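Local coordinates for protein chinitase A (Streptomyces coelicolor, PDB 3EBV) that probably cleaves chitin internally as an endochitinase, through the family 18 glycoside hydrolase domain that makes up this piece of a longer protein, at residues Ser103-Met108 with Ser137-Pro142; Thr152-Met155 with Gly161-Gln164; Met178-Ser183 with Val199-Ala204. All blocks are in the same frame, centred on the assembly; numbering follows the deposited sequence.

All three contacts belong to the single (β/α)8 barrel domain of this chitinase and follow one another in series along the chain. Contact 1 pairs two outer helices; its centre lies about 24 Å from that of contact 2 and about 31 Å from that of contact 3, across the chain's centre from the latter. Contacts 2 and 3, with centres about 13 Å apart, touch: Thr152 OG1 and Ser183 OG are 2.7 Å apart, probably hydrogen-bonded, and Met155 packs on Met178. Contact 3 is tied to the presumed catalytic centre through Gln179, whose NE2 is hydrogen-bonded to OE2 of Glu121, the glutamate ending the acidic signature of family 18 and, as in relatives, probably catalytic.

Contact 1: Ser103-Met108 with Ser137-Pro142; sequences SVYSVM and SAKAGP
Lys139 lies across the ring of Tyr105, and the aliphatic part of the lysine makes a CH-pi contact with it. Its CB sits 3.7 Å from the centroid of the Tyr105 ring and only 7° off the ring normal, so the methylene is almost exactly above the centre of one face. Farther out, Lys139 CD comes to 3.9 Å from Tyr105 CB, at the inner end of the aromatic side chain. The ring reaches this place because Tyr105 CG is turned anti to its own nitrogen (chi1 -173°), which directs it across the gap to the other helix.

Apolar contacts follow at Ala140. Tyr105 CE1 is 3.7 Å from Ala140 CA, approaching obliquely, and 3.9 Å from Ala140 CB. The same methyl meets Met108, a selenomethionine, from the next turn of helix 94-111: its CE lies 3.9 Å from Ala140 CB, brought round by a bend at chi3 (54°). One small side chain thus touches two larger ones, consistent with the close approach of the backbones, whose nearest CA atoms, those of Tyr105 and Ala140, are 7.1 Å apart.

A polar link lies beside this apolar patch. The lysine chain runs on past the ring, and NZ is hydrogen-bonded to Asn102 OD1, giving a second tie to helix 94-111. Just after Ala140, Gly141 leaves helical geometry with a positive phi, and the chain departs from helix 126-140 there.

Helices 94-111 and 126-140 follow strands 77-84 and 115-120, which pair in parallel, so this is side-by-side packing of consecutive outer helices in a (β/α)8, or TIM, barrel.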
ATOM      1  N   SER A 103       4.562  19.559  -3.494  1.00 15.72           N
ATOM      2  CA  SER A 103       5.723  18.759  -3.895  1.00 15.39           C
ATOM      3  C   SER A 103       5.307  17.397  -4.440  1.00 15.59           C
ATOM      4  O   SER A 103       5.859  16.923  -5.418  1.00 16.69           O
ATOM      5  CB  SER A 103       6.734  18.649  -2.771  1.00 16.41           C
ATOM      6  OG  SER A 103       6.168  17.985  -1.647  1.00 15.54           O
ATOM      7  N   VAL A 104       4.323  16.745  -3.802  1.00 14.42           N
ATOM      8  CA  VAL A 104       3.841  15.496  -4.360  1.00 15.36           C
ATOM      9  C   VAL A 104       3.274  15.680  -5.771  1.00 13.81           C
ATOM     10  O   VAL A 104       3.541  14.872  -6.676  1.00 15.51           O
ATOM     11  CB  VAL A 104       2.792  14.792  -3.403  1.00 13.71           C
ATOM     12  CG1 VAL A 104       2.128  13.590  -4.103  1.00 14.34           C
ATOM     13  CG2 VAL A 104       3.490  14.386  -2.113  1.00 15.13           C
ATOM     14  N   TYR A 105       2.498  16.752  -5.985  1.00 15.47           N
ATOM     15  CA  TYR A 105       1.932  16.966  -7.308  1.00 16.24           C
ATOM     16  C   TYR A 105       3.051  17.260  -8.348  1.00 16.31           C
ATOM     17  O   TYR A 105       2.980  16.759  -9.456  1.00 16.75           O
ATOM     18  CB  TYR A 105       0.912  18.096  -7.254  1.00 18.41           C
ATOM     19  CG  TYR A 105       0.189  18.248  -8.555  1.00 19.10           C
ATOM     20  CD1 TYR A 105      -0.646  17.242  -9.049  1.00 19.69           C
ATOM     21  CD2 TYR A 105       0.331  19.416  -9.310  1.00 21.39           C
ATOM     22  CE1 TYR A 105      -1.316  17.399 -10.239  1.00 22.46           C
ATOM     23  CE2 TYR A 105      -0.335  19.570 -10.501  1.00 22.64           C
ATOM     24  CZ  TYR A 105      -1.151  18.579 -10.962  1.00 21.50           C
ATOM     25  OH  TYR A 105      -1.819  18.744 -12.159  1.00 24.87           O
ATOM     26  N   SER A 106       4.072  18.001  -7.932  1.00 16.61           N
ATOM     27  CA  SER A 106       5.225  18.289  -8.804  1.00 17.99           C
ATOM     28  C   SER A 106       5.901  16.974  -9.201  1.00 17.71           C
ATOM     29  O   SER A 106       6.252  16.774 -10.369  1.00 18.99           O
ATOM     30  CB  SER A 106       6.216  19.198  -8.080  1.00 19.56           C
ATOM     31  OG  SER A 106       7.327  19.478  -8.938  1.00 23.16           O
ATOM     32  N   VAL A 107       6.067  16.060  -8.240  1.00 16.76           N
ATOM     33  CA  VAL A 107       6.697  14.754  -8.533  1.00 16.42           C
ATOM     34  C   VAL A 107       5.817  13.922  -9.456  1.00 16.65           C
ATOM     35  O   VAL A 107       6.287  13.277 -10.420  1.00 16.84           O
ATOM     36  CB  VAL A 107       6.992  13.982  -7.213  1.00 16.15           C
ATOM     37  CG1 VAL A 107       7.343  12.510  -7.460  1.00 17.98           C
ATOM     38  CG2 VAL A 107       8.105  14.684  -6.459  1.00 16.62           C
HETATM   39  N   MSE A 108       4.514  13.927  -9.182  1.00 15.40           N
HETATM   40  CA  MSE A 108       3.588  13.221 -10.041  1.00 17.20           C
HETATM   41  C   MSE A 108       3.650  13.710 -11.492  1.00 17.45           C
HETATM   42  O   MSE A 108       3.745  12.899 -12.410  1.00 17.43           O
HETATM   43  CB  MSE A 108       2.165  13.358  -9.502  1.00 17.87           C
HETATM   44  CG  MSE A 108       1.919  12.550  -8.226  1.00 15.15           C
HETATM   45 SE   MSE A 108       0.115  13.010  -7.489  1.00 22.02          SE
HETATM   46  CE  MSE A 108      -0.989  12.660  -9.041  1.00 18.89           C
ATOM     47  N   SER A 137      -5.634  16.554  -3.909  1.00 14.10           N
ATOM     48  CA  SER A 137      -6.756  16.147  -4.736  1.00 14.29           C
ATOM     49  C   SER A 137      -7.283  17.297  -5.642  1.00 14.25           C
ATOM     50  O   SER A 137      -7.672  17.059  -6.787  1.00 16.07           O
ATOM     51  CB  SER A 137      -7.899  15.611  -3.822  1.00 14.43           C
ATOM     52  OG  SER A 137      -9.048  15.202  -4.537  1.00 14.06           O
ATOM     53  N   ALA A 138      -7.303  18.509  -5.077  1.00 15.24           N
ATOM     54  CA  ALA A 138      -7.753  19.697  -5.858  1.00 16.62           C
ATOM     55  C   ALA A 138      -6.844  19.884  -7.088  1.00 17.96           C
ATOM     56  O   ALA A 138      -7.330  20.264  -8.167  1.00 18.72           O
ATOM     57  CB  ALA A 138      -7.778  20.927  -4.979  1.00 17.10           C
ATOM     58  N   LYS A 139      -5.552  19.597  -6.946  1.00 17.60           N
ATOM     59  CA  LYS A 139      -4.605  19.710  -8.082  1.00 18.49           C
ATOM     60  C   LYS A 139      -4.720  18.576  -9.098  1.00 19.86           C
ATOM     61  O   LYS A 139      -4.651  18.797 -10.323  1.00 21.29           O
ATOM     62  CB  LYS A 139      -3.162  19.819  -7.595  1.00 18.38           C
ATOM     63  CG  LYS A 139      -2.903  20.947  -6.635  1.00 18.97           C
ATOM     64  CD  LYS A 139      -1.501  20.840  -6.035  1.00 23.48           C
ATOM     65  CE  LYS A 139      -1.307  21.833  -4.927  1.00 25.14           C
ATOM     66  NZ  LYS A 139      -1.307  23.218  -5.508  1.00 27.92           N
ATOM     67  N   ALA A 140      -4.845  17.343  -8.593  1.00 18.37           N
ATOM     68  CA  ALA A 140      -4.747  16.174  -9.440  1.00 18.47           C
ATOM     69  C   ALA A 140      -6.092  15.686  -9.995  1.00 18.03           C
ATOM     70  O   ALA A 140      -6.135  14.974 -11.017  1.00 19.45           O
ATOM     71  CB  ALA A 140      -4.025  15.040  -8.666  1.00 18.01           C
ATOM     72  N   GLY A 141      -7.197  16.050  -9.342  1.00 18.09           N
ATOM     73  CA  GLY A 141      -8.507  15.657  -9.830  1.00 18.41           C
ATOM     74  C   GLY A 141      -9.016  14.304  -9.332  1.00 19.99           C
ATOM     75  O   GLY A 141      -8.294  13.579  -8.632  1.00 18.64           O
ATOM     76  N   PRO A 142     -10.255  13.946  -9.702  1.00 20.45           N
ATOM     77  CA  PRO A 142     -10.888  12.739  -9.162  1.00 21.28           C
ATOM     78  C   PRO A 142     -10.331  11.404  -9.653  1.00 20.90           C
ATOM     79  O   PRO A 142     -10.702  10.358  -9.101  1.00 21.73           O
ATOM     80  CB  PRO A 142     -12.357  12.890  -9.573  1.00 22.30           C
ATOM     81  CG  PRO A 142     -12.325  13.737 -10.830  1.00 21.22           C
ATOM     82  CD  PRO A 142     -11.152  14.690 -10.632  1.00 21.01           C
TER

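Contact 2: Thr152-Met155 with Gly161-Gln164; sequences TIDM and GYFQ
Met155, a selenomethionine, curls toward Phe163. Bends at chi2 (-72°) and chi3 carry CE over one face of the Phe163 ring, 3.9 Å from its centroid and 18° off the normal, displaced toward the rim. The selenium lies more obliquely, 4.7 Å from the same centroid, and also packs 3.7 Å from Phe163 CB. As wholes, the two side chains cross at about a right angle. This is a Met-aromatic contact, and it joins the loop after strand 145-148 to the first turn of helix 161-168, part of the connection between that strand and that helix in the TIM barrel. One residue earlier in the helix, Tyr162 CB lies 3.8 Å from Met155 SE.

Asp154 instead approaches Tyr162: its CG is 3.6 Å from CD1, with carboxylate and ring planes 35° apart. Asp154 OD2 accepts a hydrogen bond from Gln151 N. OD1 receives one from a water at 2.8 Å, and that water in turn accepts from Tyr162 N at 2.9 Å, so the carboxylate reaches an amide of the helix start indirectly. At the far end of the ring, Tyr162 OH is hydrogen-bonded to Leu120 O.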
ATOM      1  N   THR A 152      -0.313  -2.005  11.821  1.00  9.69           N
ATOM      2  CA  THR A 152      -1.507  -2.486  12.493  1.00  9.51           C
ATOM      3  C   THR A 152      -1.940  -1.563  13.646  1.00  9.43           C
ATOM      4  O   THR A 152      -3.131  -1.408  13.920  1.00 10.38           O
ATOM      5  CB  THR A 152      -1.295  -3.942  13.004  1.00 10.45           C
ATOM      6  OG1 THR A 152      -0.134  -3.969  13.847  1.00 11.93           O
ATOM      7  CG2 THR A 152      -1.164  -4.875  11.855  1.00 11.01           C
ATOM      8  N   ILE A 153      -0.972  -0.967  14.331  1.00 11.28           N
ATOM      9  CA  ILE A 153      -1.296  -0.059  15.452  1.00 13.40           C
ATOM     10  C   ILE A 153      -2.088   1.175  15.009  1.00 12.95           C
ATOM     11  O   ILE A 153      -2.724   1.858  15.852  1.00 13.29           O
ATOM     12  CB  ILE A 153      -0.036   0.440  16.185  1.00 13.30           C
ATOM     13  CG1 ILE A 153       0.930   1.149  15.217  1.00 14.56           C
ATOM     14  CG2 ILE A 153       0.610  -0.727  16.904  1.00 17.62           C
ATOM     15  CD1 ILE A 153       2.158   1.753  15.898  1.00 19.30           C
ATOM     16  N   ASP A 154      -2.085   1.447  13.699  1.00 11.96           N
ATOM     17  CA  ASP A 154      -2.740   2.651  13.173  1.00 12.27           C
ATOM     18  C   ASP A 154      -4.213   2.440  12.807  1.00 12.24           C
ATOM     19  O   ASP A 154      -4.901   3.425  12.476  1.00 12.52           O
ATOM     20  CB  ASP A 154      -1.991   3.124  11.934  1.00 11.77           C
ATOM     21  CG  ASP A 154      -0.548   3.519  12.224  1.00 11.22           C
ATOM     22  OD1 ASP A 154      -0.331   4.275  13.192  1.00 12.90           O
ATOM     23  OD2 ASP A 154       0.349   3.065  11.486  1.00 11.95           O
HETATM   24  N   MSE A 155      -4.692   1.189  12.828  1.00 11.21           N
HETATM   25  CA  MSE A 155      -6.072   0.892  12.421  1.00 11.10           C
HETATM   26  C   MSE A 155      -6.776  -0.021  13.438  1.00 10.72           C
HETATM   27  O   MSE A 155      -7.696  -0.763  13.071  1.00 10.48           O
HETATM   28  CB  MSE A 155      -6.108   0.202  11.051  1.00 11.24           C
HETATM   29  CG  MSE A 155      -5.338   0.910   9.914  1.00 10.51           C
HETATM   30 SE   MSE A 155      -6.248   2.561   9.312  1.00 16.02          SE
HETATM   31  CE  MSE A 155      -7.705   1.759   8.379  1.00 11.36           C
ATOM     32  N   GLY A 161      -4.815   7.483  13.855  1.00 13.44           N
ATOM     33  CA  GLY A 161      -4.566   8.631  12.953  1.00 12.81           C
ATOM     34  C   GLY A 161      -4.782   8.285  11.493  1.00 11.43           C
ATOM     35  O   GLY A 161      -5.466   9.026  10.763  1.00 12.15           O
ATOM     36  N   TYR A 162      -4.214   7.164  11.024  1.00 10.72           N
ATOM     37  CA  TYR A 162      -4.517   6.699   9.671  1.00 10.61           C
ATOM     38  C   TYR A 162      -6.017   6.453   9.443  1.00  9.90           C
ATOM     39  O   TYR A 162      -6.562   6.778   8.398  1.00 11.35           O
ATOM     40  CB  TYR A 162      -3.737   5.404   9.329  1.00 10.25           C
ATOM     41  CG  TYR A 162      -2.376   5.619   8.723  1.00  9.80           C
ATOM     42  CD1 TYR A 162      -1.256   5.804   9.530  1.00  9.10           C
ATOM     43  CD2 TYR A 162      -2.232   5.596   7.341  1.00 10.39           C
ATOM     44  CE1 TYR A 162       0.046   5.998   8.949  1.00  9.90           C
ATOM     45  CE2 TYR A 162      -0.956   5.746   6.744  1.00 10.51           C
ATOM     46  CZ  TYR A 162       0.157   5.956   7.574  1.00 10.76           C
ATOM     47  OH  TYR A 162       1.370   6.145   6.922  1.00 12.61           O
ATOM     48  N   PHE A 163      -6.693   5.837  10.427  1.00 10.20           N
ATOM     49  CA  PHE A 163      -8.068   5.458  10.242  1.00  9.85           C
ATOM     50  C   PHE A 163      -8.927   6.742  10.118  1.00  8.90           C
ATOM     51  O   PHE A 163      -9.766   6.829   9.215  1.00 10.03           O
ATOM     52  CB  PHE A 163      -8.529   4.540  11.400  1.00 10.75           C
ATOM     53  CG  PHE A 163      -9.638   3.582  11.028  1.00 10.51           C
ATOM     54  CD1 PHE A 163      -9.641   2.266  11.561  1.00 11.28           C
ATOM     55  CD2 PHE A 163     -10.663   3.942  10.161  1.00 11.74           C
ATOM     56  CE1 PHE A 163     -10.709   1.361  11.224  1.00 12.25           C
ATOM     57  CE2 PHE A 163     -11.730   3.040   9.819  1.00 12.71           C
ATOM     58  CZ  PHE A 163     -11.723   1.742  10.383  1.00 11.55           C
ATOM     59  N   GLN A 164      -8.679   7.706  11.008  1.00 11.19           N
ATOM     60  CA  GLN A 164      -9.453   8.966  10.970  1.00 11.35           C
ATOM     61  C   GLN A 164      -9.238   9.665   9.627  1.00 10.37           C
ATOM     62  O   GLN A 164     -10.179  10.152   9.024  1.00 11.63           O
ATOM     63  CB  GLN A 164      -9.012   9.893  12.083  1.00 13.05           C
ATOM     64  CG  GLN A 164      -9.896  11.142  12.195  1.00 16.52           C
ATOM     65  CD  GLN A 164     -11.341  10.823  12.424  1.00 21.75           C
ATOM     66  OE1 GLN A 164     -12.200  10.958  11.499  1.00 22.35           O
ATOM     67  NE2 GLN A 164     -11.645  10.366  13.655  1.00 20.47           N
TER
HETATM   68  O   HOH W   1      -2.086   6.446  12.902  1.00 14.39           O

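Contact 3: Met178-Ser183 with Val199-Ala204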
HETATM    1  N   MSE A 178      -3.222  -2.176   4.552  1.00  8.69           N
HETATM    2  CA  MSE A 178      -2.495  -2.248   5.826  1.00  8.03           C
HETATM    3  C   MSE A 178      -1.371  -3.290   5.769  1.00  7.73           C
HETATM    4  O   MSE A 178      -1.456  -4.274   5.020  1.00  8.37           O
HETATM    5  CB  MSE A 178      -3.452  -2.556   7.011  1.00  8.48           C
HETATM    6  CG  MSE A 178      -2.719  -2.548   8.341  1.00  9.15           C
HETATM    7 SE   MSE A 178      -4.045  -2.523   9.809  1.00 14.85          SE
HETATM    8  CE  MSE A 178      -4.656  -4.348   9.738  1.00 10.63           C
ATOM      9  N   GLN A 179      -0.316  -3.022   6.567  1.00  8.11           N
ATOM     10  CA  GLN A 179       0.822  -3.927   6.648  1.00  8.30           C
ATOM     11  C   GLN A 179       0.518  -4.930   7.782  1.00  7.85           C
ATOM     12  O   GLN A 179       0.706  -4.648   8.982  1.00  9.52           O
ATOM     13  CB  GLN A 179       2.102  -3.144   6.998  1.00  8.92           C
ATOM     14  CG  GLN A 179       2.443  -2.071   5.983  1.00 10.64           C
ATOM     15  CD  GLN A 179       3.702  -1.314   6.414  1.00 10.85           C
ATOM     16  OE1 GLN A 179       4.703  -1.917   6.829  1.00 11.81           O
ATOM     17  NE2 GLN A 179       3.641   0.011   6.333  1.00 12.36           N
ATOM     18  N   TYR A 180       0.006  -6.105   7.386  1.00  8.91           N
ATOM     19  CA  TYR A 180      -0.339  -7.136   8.395  1.00  8.65           C
ATOM     20  C   TYR A 180       0.920  -7.938   8.793  1.00  9.70           C
ATOM     21  O   TYR A 180       0.984  -9.192   8.673  1.00 10.11           O
ATOM     22  CB  TYR A 180      -1.411  -8.102   7.832  1.00  8.63           C
ATOM     23  CG  TYR A 180      -2.763  -7.471   7.602  1.00  8.55           C
ATOM     24  CD1 TYR A 180      -3.848  -7.757   8.437  1.00  9.99           C
ATOM     25  CD2 TYR A 180      -2.967  -6.602   6.518  1.00  8.02           C
ATOM     26  CE1 TYR A 180      -5.121  -7.211   8.193  1.00  9.55           C
ATOM     27  CE2 TYR A 180      -4.206  -6.020   6.296  1.00  8.27           C
ATOM     28  CZ  TYR A 180      -5.298  -6.331   7.124  1.00  9.61           C
ATOM     29  OH  TYR A 180      -6.518  -5.736   6.892  1.00  9.57           O
ATOM     30  N   TYR A 181       1.978  -7.199   9.159  1.00  8.71           N
ATOM     31  CA  TYR A 181       3.291  -7.836   9.374  1.00  9.41           C
ATOM     32  C   TYR A 181       4.191  -6.873  10.126  1.00 10.46           C
ATOM     33  O   TYR A 181       3.841  -5.711  10.347  1.00 10.76           O
ATOM     34  CB  TYR A 181       3.924  -8.270   8.039  1.00 10.21           C
ATOM     35  CG  TYR A 181       4.062  -7.163   7.004  1.00  8.41           C
ATOM     36  CD1 TYR A 181       5.220  -6.365   6.932  1.00  9.25           C
ATOM     37  CD2 TYR A 181       3.099  -6.982   6.029  1.00  9.55           C
ATOM     38  CE1 TYR A 181       5.347  -5.353   5.936  1.00  9.45           C
ATOM     39  CE2 TYR A 181       3.232  -6.003   5.017  1.00  9.58           C
ATOM     40  CZ  TYR A 181       4.353  -5.202   4.983  1.00  9.49           C
ATOM     41  OH  TYR A 181       4.428  -4.239   4.025  1.00 12.35           O
ATOM     42  N   ASN A 182       5.341  -7.404  10.551  1.00 10.28           N
ATOM     43  CA  ASN A 182       6.216  -6.707  11.545  1.00 10.62           C
ATOM     44  C   ASN A 182       5.414  -6.183  12.722  1.00 10.98           C
ATOM     45  O   ASN A 182       5.619  -5.068  13.208  1.00 11.02           O
ATOM     46  CB  ASN A 182       7.012  -5.532  10.909  1.00 10.03           C
ATOM     47  CG  ASN A 182       7.992  -5.986   9.862  1.00 11.34           C
ATOM     48  OD1 ASN A 182       8.679  -6.994  10.040  1.00 14.69           O
ATOM     49  ND2 ASN A 182       8.035  -5.268   8.742  1.00 14.40           N
ATOM     50  N   SER A 183       4.505  -7.017  13.217  1.00 10.58           N
ATOM     51  CA  SER A 183       3.512  -6.589  14.200  1.00 10.25           C
ATOM     52  C   SER A 183       3.502  -7.469  15.455  1.00 10.39           C
ATOM     53  O   SER A 183       3.538  -8.686  15.329  1.00 11.46           O
ATOM     54  CB  SER A 183       2.098  -6.665  13.573  1.00 10.21           C
ATOM     55  OG  SER A 183       1.126  -6.235  14.499  1.00  9.93           O
ATOM     56  N   VAL A 199      -4.146 -16.897   9.450  1.00 10.44           N
ATOM     57  CA  VAL A 199      -5.280 -16.423   8.663  1.00 10.64           C
ATOM     58  C   VAL A 199      -6.168 -15.502   9.523  1.00 10.18           C
ATOM     59  O   VAL A 199      -6.677 -14.481   9.027  1.00  9.83           O
ATOM     60  CB  VAL A 199      -6.091 -17.602   8.079  1.00 12.58           C
ATOM     61  CG1 VAL A 199      -6.737 -18.374   9.132  1.00 13.18           C
ATOM     62  CG2 VAL A 199      -7.192 -17.090   7.124  1.00 16.55           C
ATOM     63  N   ASP A 200      -6.342 -15.791  10.817  1.00  8.78           N
ATOM     64  CA  ASP A 200      -7.232 -15.005  11.675  1.00  8.89           C
ATOM     65  C   ASP A 200      -6.720 -13.572  11.888  1.00  8.54           C
ATOM     66  O   ASP A 200      -7.500 -12.641  12.050  1.00  9.48           O
ATOM     67  CB  ASP A 200      -7.359 -15.652  13.079  1.00  8.64           C
ATOM     68  CG  ASP A 200      -8.302 -16.851  13.138  1.00 12.61           C
ATOM     69  OD1 ASP A 200      -9.093 -17.083  12.198  1.00 11.75           O
ATOM     70  OD2 ASP A 200      -8.211 -17.532  14.191  1.00 14.25           O
ATOM     71  N   PHE A 201      -5.396 -13.393  11.905  1.00  8.20           N
ATOM     72  CA  PHE A 201      -4.868 -12.012  12.032  1.00  9.55           C
ATOM     73  C   PHE A 201      -5.340 -11.198  10.839  1.00  7.81           C
ATOM     74  O   PHE A 201      -5.715 -10.025  11.005  1.00  9.98           O
ATOM     75  CB  PHE A 201      -3.358 -12.092  12.019  1.00 10.31           C
ATOM     76  CG  PHE A 201      -2.628 -10.829  12.473  1.00  8.92           C
ATOM     77  CD1 PHE A 201      -2.590 -10.443  13.811  1.00  9.79           C
ATOM     78  CD2 PHE A 201      -1.923 -10.079  11.524  1.00  9.82           C
ATOM     79  CE1 PHE A 201      -1.824  -9.308  14.209  1.00  9.34           C
ATOM     80  CE2 PHE A 201      -1.163  -8.945  11.934  1.00  9.83           C
ATOM     81  CZ  PHE A 201      -1.103  -8.567  13.228  1.00  9.95           C
ATOM     82  N   LEU A 202      -5.326 -11.797   9.653  1.00  8.09           N
ATOM     83  CA  LEU A 202      -5.785 -11.078   8.461  1.00  9.13           C
ATOM     84  C   LEU A 202      -7.272 -10.767   8.536  1.00  8.89           C
ATOM     85  O   LEU A 202      -7.714  -9.638   8.326  1.00  9.27           O
ATOM     86  CB  LEU A 202      -5.460 -11.864   7.184  1.00  9.60           C
ATOM     87  CG  LEU A 202      -3.979 -12.278   7.047  1.00  9.28           C
ATOM     88  CD1 LEU A 202      -3.736 -13.004   5.743  1.00  9.17           C
ATOM     89  CD2 LEU A 202      -3.050 -11.043   7.152  1.00 12.24           C
ATOM     90  N   THR A 203      -8.076 -11.806   8.802  1.00  8.41           N
ATOM     91  CA  THR A 203      -9.525 -11.589   8.726  1.00  7.86           C
ATOM     92  C   THR A 203     -10.086 -10.764   9.873  1.00  8.41           C
ATOM     93  O   THR A 203     -10.954  -9.893   9.644  1.00  8.97           O
ATOM     94  CB  THR A 203     -10.280 -12.962   8.642  1.00  8.94           C
ATOM     95  OG1 THR A 203      -9.931 -13.751   9.798  1.00  9.27           O
ATOM     96  CG2 THR A 203      -9.871 -13.720   7.392  1.00  8.87           C
ATOM     97  N   ALA A 204      -9.628 -11.036  11.098  1.00  7.68           N
ATOM     98  CA  ALA A 204     -10.124 -10.319  12.258  1.00  7.76           C
ATOM     99  C   ALA A 204      -9.723  -8.845  12.309  1.00  8.15           C
ATOM    100  O   ALA A 204     -10.470  -8.011  12.851  1.00  9.69           O
ATOM    101  CB  ALA A 204      -9.745 -11.053  13.551  1.00  9.23           C
TER
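Ser183 OG, hydrogen-bonded to Thr152 OG1, also lies at the edge of the Phe201 ring, close to its plane and 3.5 Å from CZ. The contact joins one inner strand of the (β/α)8 barrel, strand 175-179, and the loop that follows it, to an outer helix, 199-210.

Phe201 is directed edge-on into this loop. Its CG is anti to the backbone nitrogen (chi1 -166°), and the distal ring atoms reach two places on the loop: CZ meets Ser183, while CE2 stands 3.9 Å from Tyr180 C. That backbone carbon, too, is near the plane of the ring. The bend that presents it is an inverse gamma turn centred on Tyr180, with a weak hydrogen bond of 2.9 Å from Tyr181 N to Gln179 O. The side chain of Gln179 is hydrogen-bonded through NE2 to Ala149 O, so the turn begins at a residue tied to the barrel's interior.

Leu202 makes the tightest side-chain approach, its CD2 being 3.4 Å from Tyr180 CB and 3.6 Å from Tyr180 CG; the two side chains cross obliquely. The methyl is therefore lodged against the root of the aromatic side chain.

The Tyr180 ring also runs alongside the backbone of the helix. Phe201 O lies at its edge in the ring plane, whereas Leu202 O comes obliquely to CE1 at 3.6 Å. Over one face sits CE of Met178, a selenomethionine of the same segment, 3.2 Å above the ring plane and offset toward the rim.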